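Local coordinates for sugar-binding transport ATP-binding protein (Pyrococcus horikoshii, PDB 1V43) that probably hydrolyses ATP to power sugar uptake, serving as the nucleotide-binding subunit of an ABC transporter, at residues 14-19 / 27-32; 264-269 / 355-360; 281-286 / 363-368; 308-313 / 328-333. All blocks are in the same frame, centred on the assembly; numbering follows the deposited sequence.

Followed from the N terminus, the chain first closes contact 1, a hairpin at 14-19 / 27-32 in the ATP-binding cassette, complete long before the others begin; its centre lies about 38 Å from that of contact 2. The C-terminal beta domain is laced differently. Residues 264-269 open contact 2 and 281-286 open contact 3; both loops enclose contact 4, the hairpin at 308-313 / 328-333, which opens and closes inside them. Contact 2 then closes at 355-360 and contact 3 at 363-368, so these two cross. Contact 4 ties strands within one sheet, contact 3 strands within the other, and contact 2 bridges the sheets, touching contact 3 through Phe-286 and contact 4 through Ala-308 and Leu-310.

Contact 1: residues 14-19 / 27-32; sequences LENLTK and VNKLNL
Leu-14 and Leu-32 hold each other by both backbone groups, Leu-14 N to Leu-32 O at 2.8 Å and Leu-32 N to Leu-14 O at 3.0 Å. The same antiparallel pairing returns at Leu-17 with Leu-30 and at Lys-19 with Val-27, and the CB atoms of all six point to one face of the sheet. On that face Leu-14 lies alongside Leu-30, pointing the same way, with Leu-14 CD1 3.8 Å from Leu-30 CD2. With chi1 at 174°, Val-27 turns CG1 away from its own N and across to the neighbouring strand, 3.5 Å from Leu-17 O. The hairpin of strands 12-21 and 24-34 in the ATP-binding cassette illustrates how pairing survives irregularity: Asn-16 and Leu-17 both face Leu-30, while Lys-29 and Leu-30 both face Leu-17, giving two G1 beta bulges. At the second bulge a side chain takes over from the backbone as acceptor, Lys-29 N donating to Thr-18 OG1 at 2.9 Å with an angle of 148° at the hydrogen. Replacing Thr-18 by a valine removes this hydroxyl and would probably leave the Lys-29 amide without its mate. Farther out, Val-27 and Leu-30 touch Thr-53 and Leu-17 touches Met-56, both on helix 50-58. The end of Lys-19 leads off, its NZ bonded to Glu-62 O and its charge in a cation-pi contact with Phe-21, an ATP-binding residue.

Contact 2: residues 264-269 / 355-360; sequences FRIELP and MDLDMI
Ile-266 and Met-355 meet between the two antiparallel sheets of the C-terminal OB-type domain, where strand 264-267, outermost in one sheet, faces the end of strand 350-356 in the other. The interaction is carried by carbon and sulfur. The two side chains cross at about a right angle, and Ile-266 CD1 presses on Met-355 CE at 3.4 Å, tighter than usual van der Waals contact, while Met-355 SD stands 3.9 Å from the same Ile-266 CD1. Met-355 is bent at its last torsion (chi3 -29°), which swings the methyl toward the isoleucine, where it also comes near Ile-266 CG2. A second point of contact lies farther along both segments: Leu-357 CD2 lies 3.8 Å from Pro-269 CD and 3.9 Å from Glu-267 O. The chain carrying Leu-357 is shaped by its neighbours, for Asp-356 OD1 accepts from Asp-358 N at 2.9 Å in an Asx turn, and Met-359 N bonds back to Asp-356 O. On the exposed side of strand 264-267, Arg-265 NH2 and Glu-267 OE1 form a salt bridge of 2.6 Å. Phe-286 of strand 283-288 packs into the same interior, touching Ile-266, Met-355 and Ile-360. Strand 258-261 pairs with strand 264-267 by a backbone bond between Leu-259 and Ile-266, and strand 307-319 flanks Met-355, whose backbone bonds with Ala-308 and whose side chain touches Leu-310.

Contact 3: residues 281-286 / 363-368; sequences GKTVLF and FDKDTE
Leu-285 and Phe-363 form an antiparallel hydrogen-bonded pair where strand 361-364 lines the edge of the OB-type sheet next to strand 283-288. Here the contact is tight. Leu-285 N donates to Phe-363 O at 2.7 Å with an angle of 171° at the hydrogen, and Phe-363 N returns a bond to Leu-285 O, also 2.7 Å; each donor lies in the plane of the carbonyl it meets. Their side chains share a face of the sheet. Leu-285 CB sits 3.5 Å from Phe-363 O, and the Phe-363 ring turns an edge to Leu-285 O, its CD1 3.6 Å away. Helix 236-241 covers this side, with Val-236 touching both residues and Ala-239 touching the ring. Toward Lys-365 the pairing gives way to a looser, solvent-facing fringe. Lys-365 CG is anti to the backbone N (chi1 -174°) and the chain beyond it is extended, so the methylenes run outward past Thr-283, where Lys-365 CD comes 3.7 Å from Thr-283 CG2. Leu-285 crosses the same aliphatic chain at about a right angle. The ammonium end leaves for a salt bridge with Glu-251. Past the strand the chain winds round a single carboxylate oxygen, Asp-364 OD1, which accepts from Asp-366 N at 2.6 Å, nearly in line with the C-O bond, and from Thr-367 N at 2.9 Å, above the carboxylate plane.

Contact 4: residues 308-313 / 328-333; sequences ARLIGK and VKFGDE
Leu-310 crosses Phe-330 at about a right angle, its CB 4.2 Å above the plane of the ring and displaced toward the rim. Beyond CB both methyls of Leu-310 gather at the CE2 rim of the ring, on the same side as CB. CD2 of Leu-310 meets Phe-330 CE2 at 3.3 Å and also approaches ring atom CD2, whereas CD1 of Leu-310 lies 3.7 Å from Phe-330 CE2 and reaches on toward CZ. With CG beside the backbone N, at a chi1 of -91° away from the usual staggered value, Phe-330 brings its ring back over strand 308-313. Cutting Leu-310 back to an alanine strips both methyls from the ring and would probably open a gap beside CE2, with Phe-330 freer to turn. Farther along the hairpin of strands 307-319 and 323-330 the backbones come together: Lys-329 N donates to Lys-313 O at 3.0 Å, almost straight at 175°, and Val-328 CG1 rests 3.5 Å from that same Lys-313 O. Glycine suits the position of Gly-312, since a CB there would clash with Lys-329 O; its CA instead makes a CA-H...O contact with that oxygen at 3.6 Å. A type II' turn from Phe-330 to Glu-333 then leads into strand 333-340. That strand supplies Val-335 against the Phe-330 ring, strand 350-356 supplies Val-353, and Phe-264 from strand 264-267 of the other sheet touches Leu-310.

Contact 1: residues 14-19 / 27-32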
loop_
_atom_site.group_PDB
_atom_site.type_symbol
_atom_site.label_atom_id
_atom_site.label_comp_id
_atom_site.label_asym_id
_atom_site.label_seq_id
_atom_site.Cartn_x
_atom_site.Cartn_y
_atom_site.Cartn_z
ATOM N N LEU A 14 -22.683 14.807 18.170
ATOM C CA LEU A 14 -23.537 14.764 16.994
ATOM C C LEU A 14 -24.750 13.962 17.495
ATOM O O LEU A 14 -24.600 12.820 17.919
ATOM C CB LEU A 14 -22.825 14.049 15.838
ATOM C CG LEU A 14 -21.429 14.550 15.407
ATOM C CD1 LEU A 14 -20.971 13.725 14.192
ATOM C CD2 LEU A 14 -21.462 16.031 15.043
ATOM N N GLU A 15 -25.940 14.560 17.471
ATOM C CA GLU A 15 -27.135 13.867 17.978
ATOM C C GLU A 15 -28.135 13.531 16.918
ATOM O O GLU A 15 -28.648 14.426 16.248
ATOM C CB GLU A 15 -27.898 14.698 19.003
ATOM C CG GLU A 15 -27.145 15.174 20.202
ATOM C CD GLU A 15 -28.097 15.537 21.336
ATOM O OE1 GLU A 15 -29.183 16.112 21.071
ATOM O OE2 GLU A 15 -27.752 15.245 22.492
ATOM N N ASN A 16 -28.434 12.243 16.792
ATOM C CA ASN A 16 -29.403 11.765 15.813
ATOM C C ASN A 16 -29.277 12.546 14.524
ATOM O O ASN A 16 -30.273 13.011 13.970
ATOM C CB ASN A 16 -30.825 11.904 16.369
ATOM C CG ASN A 16 -31.863 11.219 15.489
ATOM O OD1 ASN A 16 -32.189 11.689 14.388
ATOM N ND2 ASN A 16 -32.374 10.092 15.965
ATOM N N LEU A 17 -28.043 12.701 14.058
ATOM C CA LEU A 17 -27.759 13.435 12.830
ATOM C C LEU A 17 -28.122 12.612 11.608
ATOM O O LEU A 17 -27.640 11.488 11.432
ATOM C CB LEU A 17 -26.267 13.782 12.728
ATOM C CG LEU A 17 -25.722 15.205 12.823
ATOM C CD1 LEU A 17 -24.392 15.256 12.062
ATOM C CD2 LEU A 17 -26.695 16.211 12.246
ATOM N N THR A 18 -28.954 13.188 10.755
ATOM C CA THR A 18 -29.358 12.532 9.527
ATOM C C THR A 18 -29.267 13.545 8.397
ATOM O O THR A 18 -29.492 14.741 8.594
ATOM C CB THR A 18 -30.821 12.025 9.598
ATOM O OG1 THR A 18 -30.920 10.934 10.524
ATOM C CG2 THR A 18 -31.289 11.581 8.229
ATOM N N LYS A 19 -28.936 13.058 7.211
ATOM C CA LYS A 19 -28.850 13.911 6.042
ATOM C C LYS A 19 -29.332 13.140 4.820
ATOM O O LYS A 19 -28.678 12.198 4.393
ATOM C CB LYS A 19 -27.404 14.370 5.814
ATOM C CG LYS A 19 -27.215 15.221 4.574
ATOM C CD LYS A 19 -28.043 16.489 4.649
ATOM C CE LYS A 19 -27.749 17.395 3.477
ATOM N NZ LYS A 19 -28.247 18.766 3.736
ATOM N N VAL A 27 -26.506 10.102 5.511
ATOM C CA VAL A 27 -26.096 9.895 6.896
ATOM C C VAL A 27 -27.349 9.527 7.690
ATOM O O VAL A 27 -28.275 10.322 7.810
ATOM C CB VAL A 27 -25.446 11.163 7.485
ATOM C CG1 VAL A 27 -25.158 10.953 8.967
ATOM C CG2 VAL A 27 -24.150 11.484 6.738
ATOM N N ASN A 28 -27.367 8.322 8.246
ATOM C CA ASN A 28 -28.543 7.836 8.955
ATOM C C ASN A 28 -28.468 7.793 10.468
ATOM O O ASN A 28 -27.881 6.869 11.031
ATOM C CB ASN A 28 -28.885 6.435 8.441
ATOM C CG ASN A 28 -30.321 6.030 8.738
ATOM O OD1 ASN A 28 -30.874 6.356 9.791
ATOM N ND2 ASN A 28 -30.928 5.300 7.808
ATOM N N LYS A 29 -29.094 8.775 11.121
ATOM C CA LYS A 29 -29.137 8.857 12.582
ATOM C C LYS A 29 -27.804 8.600 13.287
ATOM O O LYS A 29 -27.688 7.736 14.157
ATOM C CB LYS A 29 -30.203 7.895 13.136
ATOM C CG LYS A 29 -31.634 8.279 12.767
ATOM C CD LYS A 29 -32.657 7.414 13.502
ATOM C CE LYS A 29 -34.087 7.856 13.195
ATOM N NZ LYS A 29 -35.092 6.982 13.875
ATOM N N LEU A 30 -26.803 9.381 12.912
ATOM C CA LEU A 30 -25.488 9.263 13.501
ATOM C C LEU A 30 -25.487 9.820 14.927
ATOM O O LEU A 30 -25.969 10.920 15.179
ATOM C CB LEU A 30 -24.473 10.027 12.629
ATOM C CG LEU A 30 -22.998 9.994 13.022
ATOM C CD1 LEU A 30 -22.488 8.574 12.958
ATOM C CD2 LEU A 30 -22.191 10.877 12.066
ATOM N N ASN A 31 -24.962 9.037 15.860
ATOM C CA ASN A 31 -24.845 9.453 17.242
ATOM C C ASN A 31 -23.380 9.288 17.615
ATOM O O ASN A 31 -22.824 8.186 17.579
ATOM C CB ASN A 31 -25.767 8.621 18.127
ATOM C CG ASN A 31 -27.216 9.076 18.020
ATOM O OD1 ASN A 31 -28.045 8.424 17.388
ATOM N ND2 ASN A 31 -27.516 10.224 18.618
ATOM N N LEU A 32 -22.744 10.403 17.946
ATOM C CA LEU A 32 -21.326 10.381 18.246
ATOM C C LEU A 32 -20.909 11.445 19.245
ATOM O O LEU A 32 -21.295 12.604 19.120
ATOM C CB LEU A 32 -20.549 10.630 16.952
ATOM C CG LEU A 32 -19.495 9.656 16.455
ATOM C CD1 LEU A 32 -18.797 10.237 15.223
ATOM C CD2 LEU A 32 -18.504 9.397 17.568
#

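Contact 2: residues 264-269 / 355-360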
loop_
_atom_site.group_PDB
_atom_site.type_symbol
_atom_site.label_atom_id
_atom_site.label_comp_id
_atom_site.label_asym_id
_atom_site.label_seq_id
_atom_site.Cartn_x
_atom_site.Cartn_y
_atom_site.Cartn_z
ATOM N N PHE A 264 -12.497 -29.282 5.492
ATOM C CA PHE A 264 -11.627 -29.192 6.664
ATOM C C PHE A 264 -12.444 -28.995 7.932
ATOM O O PHE A 264 -13.626 -28.659 7.866
ATOM C CB PHE A 264 -10.629 -28.028 6.509
ATOM C CG PHE A 264 -11.251 -26.658 6.660
ATOM C CD1 PHE A 264 -11.532 -26.136 7.925
ATOM C CD2 PHE A 264 -11.586 -25.906 5.539
ATOM C CE1 PHE A 264 -12.139 -24.890 8.070
ATOM C CE2 PHE A 264 -12.196 -24.655 5.671
ATOM C CZ PHE A 264 -12.473 -24.147 6.943
ATOM N N ARG A 265 -11.806 -29.208 9.079
ATOM C CA ARG A 265 -12.456 -29.031 10.374
ATOM C C ARG A 265 -11.463 -28.393 11.329
ATOM O O ARG A 265 -10.255 -28.556 11.184
ATOM C CB ARG A 265 -12.925 -30.372 10.959
ATOM C CG ARG A 265 -11.815 -31.263 11.530
ATOM C CD ARG A 265 -12.390 -32.397 12.392
ATOM N NE ARG A 265 -12.842 -31.934 13.706
ATOM C CZ ARG A 265 -13.546 -32.671 14.566
ATOM N NH1 ARG A 265 -13.891 -33.914 14.257
ATOM N NH2 ARG A 265 -13.900 -32.170 15.744
ATOM N N ILE A 266 -11.978 -27.668 12.310
ATOM C CA ILE A 266 -11.126 -27.012 13.286
ATOM C C ILE A 266 -11.606 -27.352 14.689
ATOM O O ILE A 266 -12.742 -27.068 15.051
ATOM C CB ILE A 266 -11.148 -25.480 13.081
ATOM C CG1 ILE A 266 -10.522 -25.137 11.724
ATOM C CG2 ILE A 266 -10.427 -24.791 14.225
ATOM C CD1 ILE A 266 -10.701 -23.695 11.294
ATOM N N GLU A 267 -10.736 -27.967 15.477
ATOM C CA GLU A 267 -11.088 -28.349 16.837
ATOM C C GLU A 267 -11.202 -27.109 17.711
ATOM O O GLU A 267 -10.215 -26.418 17.951
ATOM C CB GLU A 267 -10.024 -29.292 17.405
ATOM C CG GLU A 267 -10.585 -30.391 18.292
ATOM C CD GLU A 267 -11.672 -31.197 17.594
ATOM O OE1 GLU A 267 -11.436 -31.654 16.454
ATOM O OE2 GLU A 267 -12.760 -31.375 18.187
ATOM N N LEU A 268 -12.410 -26.832 18.185
ATOM C CA LEU A 268 -12.642 -25.665 19.027
ATOM C C LEU A 268 -12.574 -25.985 20.517
ATOM O O LEU A 268 -13.325 -26.821 21.017
ATOM C CB LEU A 268 -14.009 -25.045 18.718
ATOM C CG LEU A 268 -14.274 -24.520 17.308
ATOM C CD1 LEU A 268 -15.645 -23.872 17.281
ATOM C CD2 LEU A 268 -13.208 -23.510 16.904
ATOM N N PRO A 269 -11.659 -25.325 21.247
ATOM C CA PRO A 269 -11.524 -25.558 22.687
ATOM C C PRO A 269 -12.808 -25.185 23.431
ATOM O O PRO A 269 -13.732 -24.612 22.852
ATOM C CB PRO A 269 -10.350 -24.660 23.068
ATOM C CG PRO A 269 -9.504 -24.697 21.839
ATOM C CD PRO A 269 -10.534 -24.518 20.746
ATOM N N MET A 355 -2.985 -22.086 12.706
ATOM C CA MET A 355 -3.853 -20.974 13.085
ATOM C C MET A 355 -3.788 -20.670 14.591
ATOM O O MET A 355 -3.787 -21.591 15.429
ATOM C CB MET A 355 -5.319 -21.279 12.740
ATOM C CG MET A 355 -5.575 -21.794 11.335
ATOM S SD MET A 355 -7.345 -21.810 10.932
ATOM C CE MET A 355 -8.069 -22.056 12.565
ATOM N N ASP A 356 -3.747 -19.384 14.933
ATOM C CA ASP A 356 -3.731 -18.978 16.336
ATOM C C ASP A 356 -5.187 -18.895 16.788
ATOM O O ASP A 356 -5.892 -17.929 16.482
ATOM C CB ASP A 356 -3.071 -17.604 16.521
ATOM C CG ASP A 356 -2.890 -17.234 17.997
ATOM O OD1 ASP A 356 -3.666 -17.722 18.855
ATOM O OD2 ASP A 356 -1.977 -16.445 18.304
ATOM N N LEU A 357 -5.623 -19.916 17.517
ATOM C CA LEU A 357 -6.986 -20.011 18.017
ATOM C C LEU A 357 -7.451 -18.825 18.854
ATOM O O LEU A 357 -8.646 -18.539 18.920
ATOM C CB LEU A 357 -7.145 -21.316 18.812
ATOM C CG LEU A 357 -7.926 -22.451 18.130
ATOM C CD1 LEU A 357 -7.776 -22.382 16.620
ATOM C CD2 LEU A 357 -7.436 -23.791 18.651
ATOM N N ASP A 358 -6.516 -18.130 19.486
ATOM C CA ASP A 358 -6.873 -16.985 20.306
ATOM C C ASP A 358 -7.148 -15.734 19.473
ATOM O O ASP A 358 -7.660 -14.741 19.989
ATOM C CB ASP A 358 -5.770 -16.717 21.331
ATOM C CG ASP A 358 -5.763 -17.740 22.463
ATOM O OD1 ASP A 358 -4.666 -18.087 22.949
ATOM O OD2 ASP A 358 -6.858 -18.191 22.876
ATOM N N MET A 359 -6.815 -15.789 18.186
ATOM C CA MET A 359 -7.032 -14.658 17.283
ATOM C C MET A 359 -8.177 -14.928 16.303
ATOM O O MET A 359 -8.334 -14.221 15.313
ATOM C CB MET A 359 -5.759 -14.352 16.481
ATOM C CG MET A 359 -4.547 -13.966 17.317
ATOM S SD MET A 359 -4.862 -12.586 18.436
ATOM C CE MET A 359 -4.542 -11.246 17.428
ATOM N N ILE A 360 -8.981 -15.944 16.588
ATOM C CA ILE A 360 -10.087 -16.299 15.710
ATOM C C ILE A 360 -11.357 -15.492 15.946
ATOM O O ILE A 360 -11.598 -14.998 17.041
ATOM C CB ILE A 360 -10.398 -17.808 15.837
ATOM C CG1 ILE A 360 -9.348 -18.600 15.053
ATOM C CG2 ILE A 360 -11.809 -18.110 15.369
ATOM C CD1 ILE A 360 -9.590 -20.086 15.016
#

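Contact 3: residues 281-286 / 363-368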
loop_
_atom_site.group_PDB
_atom_site.type_symbol
_atom_site.label_atom_id
_atom_site.label_comp_id
_atom_site.label_asym_id
_atom_site.label_seq_id
_atom_site.Cartn_x
_atom_site.Cartn_y
_atom_site.Cartn_z
ATOM N N GLY A 281 -25.056 -26.664 14.686
ATOM C CA GLY A 281 -25.938 -27.096 13.615
ATOM C C GLY A 281 -26.312 -26.004 12.623
ATOM O O GLY A 281 -27.046 -26.253 11.662
ATOM N N LYS A 282 -25.809 -24.794 12.843
ATOM C CA LYS A 282 -26.108 -23.671 11.961
ATOM C C LYS A 282 -24.822 -23.133 11.332
ATOM O O LYS A 282 -23.723 -23.376 11.841
ATOM C CB LYS A 282 -26.800 -22.562 12.758
ATOM C CG LYS A 282 -27.788 -21.737 11.954
ATOM C CD LYS A 282 -28.994 -22.569 11.548
ATOM C CE LYS A 282 -30.033 -21.719 10.823
ATOM N NZ LYS A 282 -31.272 -22.487 10.497
ATOM N N THR A 283 -24.959 -22.404 10.228
ATOM C CA THR A 283 -23.799 -21.837 9.542
ATOM C C THR A 283 -23.421 -20.434 10.033
ATOM O O THR A 283 -24.277 -19.568 10.224
ATOM C CB THR A 283 -24.027 -21.759 8.025
ATOM O OG1 THR A 283 -24.137 -23.082 7.487
ATOM C CG2 THR A 283 -22.872 -21.039 7.350
ATOM N N VAL A 284 -22.122 -20.223 10.222
ATOM C CA VAL A 284 -21.593 -18.943 10.677
ATOM C C VAL A 284 -20.365 -18.599 9.844
ATOM O O VAL A 284 -19.864 -19.440 9.105
ATOM C CB VAL A 284 -21.197 -19.002 12.165
ATOM C CG1 VAL A 284 -22.437 -19.181 13.017
ATOM C CG2 VAL A 284 -20.220 -20.150 12.414
ATOM N N LEU A 285 -19.887 -17.365 9.946
ATOM C CA LEU A 285 -18.720 -16.959 9.180
ATOM C C LEU A 285 -17.491 -16.990 10.089
ATOM O O LEU A 285 -17.449 -16.318 11.122
ATOM C CB LEU A 285 -18.934 -15.561 8.594
ATOM C CG LEU A 285 -20.139 -15.421 7.655
ATOM C CD1 LEU A 285 -20.227 -14.002 7.138
ATOM C CD2 LEU A 285 -20.020 -16.400 6.483
ATOM N N PHE A 286 -16.519 -17.809 9.705
ATOM C CA PHE A 286 -15.261 -17.982 10.429
ATOM C C PHE A 286 -14.242 -16.979 9.882
ATOM O O PHE A 286 -14.167 -16.761 8.677
ATOM C CB PHE A 286 -14.743 -19.405 10.207
ATOM C CG PHE A 286 -13.341 -19.639 10.706
ATOM C CD1 PHE A 286 -13.079 -19.759 12.063
ATOM C CD2 PHE A 286 -12.286 -19.758 9.813
ATOM C CE1 PHE A 286 -11.788 -20.000 12.521
ATOM C CE2 PHE A 286 -10.996 -19.999 10.264
ATOM C CZ PHE A 286 -10.749 -20.121 11.621
ATOM N N PHE A 363 -18.627 -14.746 12.932
ATOM C CA PHE A 363 -19.690 -13.770 12.728
ATOM C C PHE A 363 -20.992 -14.449 12.282
ATOM O O PHE A 363 -20.976 -15.391 11.481
ATOM C CB PHE A 363 -19.283 -12.739 11.655
ATOM C CG PHE A 363 -17.917 -12.126 11.861
ATOM C CD1 PHE A 363 -16.764 -12.818 11.496
ATOM C CD2 PHE A 363 -17.786 -10.847 12.407
ATOM C CE1 PHE A 363 -15.496 -12.244 11.669
ATOM C CE2 PHE A 363 -16.524 -10.261 12.588
ATOM C CZ PHE A 363 -15.380 -10.966 12.216
ATOM N N ASP A 364 -22.117 -13.976 12.806
ATOM C CA ASP A 364 -23.409 -14.519 12.411
ATOM C C ASP A 364 -23.480 -14.342 10.903
ATOM O O ASP A 364 -23.181 -13.267 10.400
ATOM C CB ASP A 364 -24.539 -13.731 13.068
ATOM C CG ASP A 364 -25.905 -14.206 12.627
ATOM O OD1 ASP A 364 -26.263 -13.985 11.452
ATOM O OD2 ASP A 364 -26.612 -14.809 13.458
ATOM N N LYS A 365 -23.881 -15.377 10.179
ATOM C CA LYS A 365 -23.929 -15.280 8.723
ATOM C C LYS A 365 -24.982 -14.331 8.164
ATOM O O LYS A 365 -24.827 -13.814 7.053
ATOM C CB LYS A 365 -24.125 -16.665 8.088
ATOM C CG LYS A 365 -24.043 -16.612 6.570
ATOM C CD LYS A 365 -24.336 -17.934 5.886
ATOM C CE LYS A 365 -24.468 -17.713 4.379
ATOM N NZ LYS A 365 -24.946 -18.911 3.633
ATOM N N ASP A 366 -26.055 -14.095 8.912
ATOM C CA ASP A 366 -27.097 -13.206 8.415
ATOM C C ASP A 366 -26.859 -11.742 8.736
ATOM O O ASP A 366 -26.890 -10.901 7.839
ATOM C CB ASP A 366 -28.465 -13.637 8.944
ATOM C CG ASP A 366 -28.858 -15.018 8.467
ATOM O OD1 ASP A 366 -28.765 -15.275 7.246
ATOM O OD2 ASP A 366 -29.258 -15.847 9.312
ATOM N N THR A 367 -26.624 -11.438 10.011
ATOM C CA THR A 367 -26.384 -10.056 10.430
ATOM C C THR A 367 -24.913 -9.640 10.232
ATOM O O THR A 367 -24.608 -8.455 10.112
ATOM C CB THR A 367 -26.764 -9.851 11.913
ATOM O OG1 THR A 367 -25.803 -10.507 12.748
ATOM C CG2 THR A 367 -28.145 -10.446 12.206
ATOM N N GLU A 368 -24.022 -10.629 10.178
ATOM C CA GLU A 368 -22.582 -10.419 10.012
ATOM C C GLU A 368 -21.965 -9.773 11.243
ATOM O O GLU A 368 -20.875 -9.201 11.179
ATOM C CB GLU A 368 -22.270 -9.577 8.759
ATOM C CG GLU A 368 -22.564 -10.305 7.446
ATOM C CD GLU A 368 -22.010 -9.611 6.214
ATOM O OE1 GLU A 368 -21.929 -8.364 6.202
ATOM O OE2 GLU A 368 -21.672 -10.318 5.238
#

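Contact 4: residues 308-313 / 328-333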
loop_
_atom_site.group_PDB
_atom_site.type_symbol
_atom_site.label_atom_id
_atom_site.label_comp_id
_atom_site.label_asym_id
_atom_site.label_seq_id
_atom_site.Cartn_x
_atom_site.Cartn_y
_atom_site.Cartn_z
ATOM N N ALA A 308 -4.385 -24.622 15.855
ATOM C CA ALA A 308 -5.102 -25.556 15.003
ATOM C C ALA A 308 -4.243 -25.742 13.758
ATOM O O ALA A 308 -3.649 -24.787 13.255
ATOM C CB ALA A 308 -6.456 -25.000 14.632
ATOM N N ARG A 309 -4.163 -26.980 13.285
ATOM C CA ARG A 309 -3.378 -27.327 12.102
ATOM C C ARG A 309 -4.294 -27.718 10.931
ATOM O O ARG A 309 -5.422 -28.170 11.139
ATOM C CB ARG A 309 -2.450 -28.512 12.415
ATOM C CG ARG A 309 -1.015 -28.172 12.805
ATOM C CD ARG A 309 -0.862 -27.646 14.229
ATOM N NE ARG A 309 0.554 -27.458 14.558
ATOM C CZ ARG A 309 1.010 -26.885 15.670
ATOM N NH1 ARG A 309 0.171 -26.431 16.586
ATOM N NH2 ARG A 309 2.314 -26.760 15.864
ATOM N N LEU A 310 -3.802 -27.532 9.706
ATOM C CA LEU A 310 -4.543 -27.894 8.493
ATOM C C LEU A 310 -3.539 -27.959 7.356
ATOM O O LEU A 310 -2.976 -26.939 6.965
ATOM C CB LEU A 310 -5.613 -26.855 8.129
ATOM C CG LEU A 310 -6.498 -26.188 9.185
ATOM C CD1 LEU A 310 -5.737 -25.044 9.843
ATOM C CD2 LEU A 310 -7.754 -25.640 8.523
ATOM N N ILE A 311 -3.304 -29.152 6.826
ATOM C CA ILE A 311 -2.354 -29.297 5.732
ATOM C C ILE A 311 -2.982 -28.848 4.417
ATOM O O ILE A 311 -4.134 -29.164 4.125
ATOM C CB ILE A 311 -1.851 -30.758 5.607
ATOM C CG1 ILE A 311 -0.942 -31.083 6.800
ATOM C CG2 ILE A 311 -1.108 -30.950 4.288
ATOM C CD1 ILE A 311 -0.270 -32.451 6.744
ATOM N N GLY A 312 -2.223 -28.092 3.633
ATOM C CA GLY A 312 -2.744 -27.613 2.372
ATOM C C GLY A 312 -1.640 -27.351 1.382
ATOM O O GLY A 312 -0.463 -27.381 1.736
ATOM N N LYS A 313 -2.013 -27.103 0.134
ATOM C CA LYS A 313 -1.033 -26.823 -0.903
ATOM C C LYS A 313 -1.009 -25.341 -1.225
ATOM O O LYS A 313 -2.051 -24.682 -1.265
ATOM C CB LYS A 313 -1.342 -27.608 -2.187
ATOM C CG LYS A 313 -0.998 -29.088 -2.105
ATOM C CD LYS A 313 -1.251 -29.794 -3.425
ATOM C CE LYS A 313 -0.860 -31.263 -3.351
ATOM N NZ LYS A 313 -1.104 -31.955 -4.647
ATOM N N VAL A 328 -2.834 -20.247 0.302
ATOM C CA VAL A 328 -2.916 -21.677 0.547
ATOM C C VAL A 328 -4.333 -22.191 0.429
ATOM O O VAL A 328 -5.270 -21.577 0.948
ATOM C CB VAL A 328 -2.420 -22.036 1.963
ATOM C CG1 VAL A 328 -2.256 -23.545 2.078
ATOM C CG2 VAL A 328 -1.124 -21.329 2.264
ATOM N N LYS A 329 -4.483 -23.324 -0.248
ATOM C CA LYS A 329 -5.791 -23.935 -0.419
ATOM C C LYS A 329 -6.160 -24.753 0.808
ATOM O O LYS A 329 -5.509 -25.741 1.114
ATOM C CB LYS A 329 -5.810 -24.851 -1.644
ATOM C CG LYS A 329 -5.810 -24.140 -2.989
ATOM C CD LYS A 329 -6.022 -25.151 -4.112
ATOM C CE LYS A 329 -5.986 -24.514 -5.495
ATOM N NZ LYS A 329 -6.183 -25.537 -6.568
ATOM N N PHE A 330 -7.198 -24.313 1.514
ATOM C CA PHE A 330 -7.706 -25.006 2.697
ATOM C C PHE A 330 -8.864 -25.843 2.181
ATOM O O PHE A 330 -9.965 -25.321 1.985
ATOM C CB PHE A 330 -8.238 -23.999 3.718
ATOM C CG PHE A 330 -7.223 -23.551 4.722
ATOM C CD1 PHE A 330 -5.916 -23.272 4.340
ATOM C CD2 PHE A 330 -7.584 -23.379 6.053
ATOM C CE1 PHE A 330 -4.982 -22.829 5.272
ATOM C CE2 PHE A 330 -6.658 -22.936 6.993
ATOM C CZ PHE A 330 -5.357 -22.660 6.601
ATOM N N GLY A 331 -8.628 -27.132 1.957
ATOM C CA GLY A 331 -9.692 -27.962 1.430
ATOM C C GLY A 331 -10.096 -27.311 0.124
ATOM O O GLY A 331 -9.242 -27.057 -0.725
ATOM N N ASP A 332 -11.383 -27.013 -0.031
ATOM C CA ASP A 332 -11.882 -26.371 -1.249
ATOM C C ASP A 332 -11.708 -24.858 -1.189
ATOM O O ASP A 332 -11.951 -24.158 -2.177
ATOM C CB ASP A 332 -13.374 -26.670 -1.458
ATOM C CG ASP A 332 -13.649 -28.132 -1.756
ATOM O OD1 ASP A 332 -13.019 -28.679 -2.690
ATOM O OD2 ASP A 332 -14.507 -28.726 -1.062
ATOM N N GLU A 333 -11.284 -24.363 -0.029
ATOM C CA GLU A 333 -11.117 -22.930 0.175
ATOM C C GLU A 333 -9.720 -22.391 -0.102
ATOM O O GLU A 333 -8.754 -23.144 -0.209
ATOM C CB GLU A 333 -11.525 -22.575 1.600
ATOM C CG GLU A 333 -12.473 -21.404 1.679
ATOM C CD GLU A 333 -13.770 -21.655 0.942
ATOM O OE1 GLU A 333 -14.436 -22.670 1.236
ATOM O OE2 GLU A 333 -14.124 -20.835 0.069
#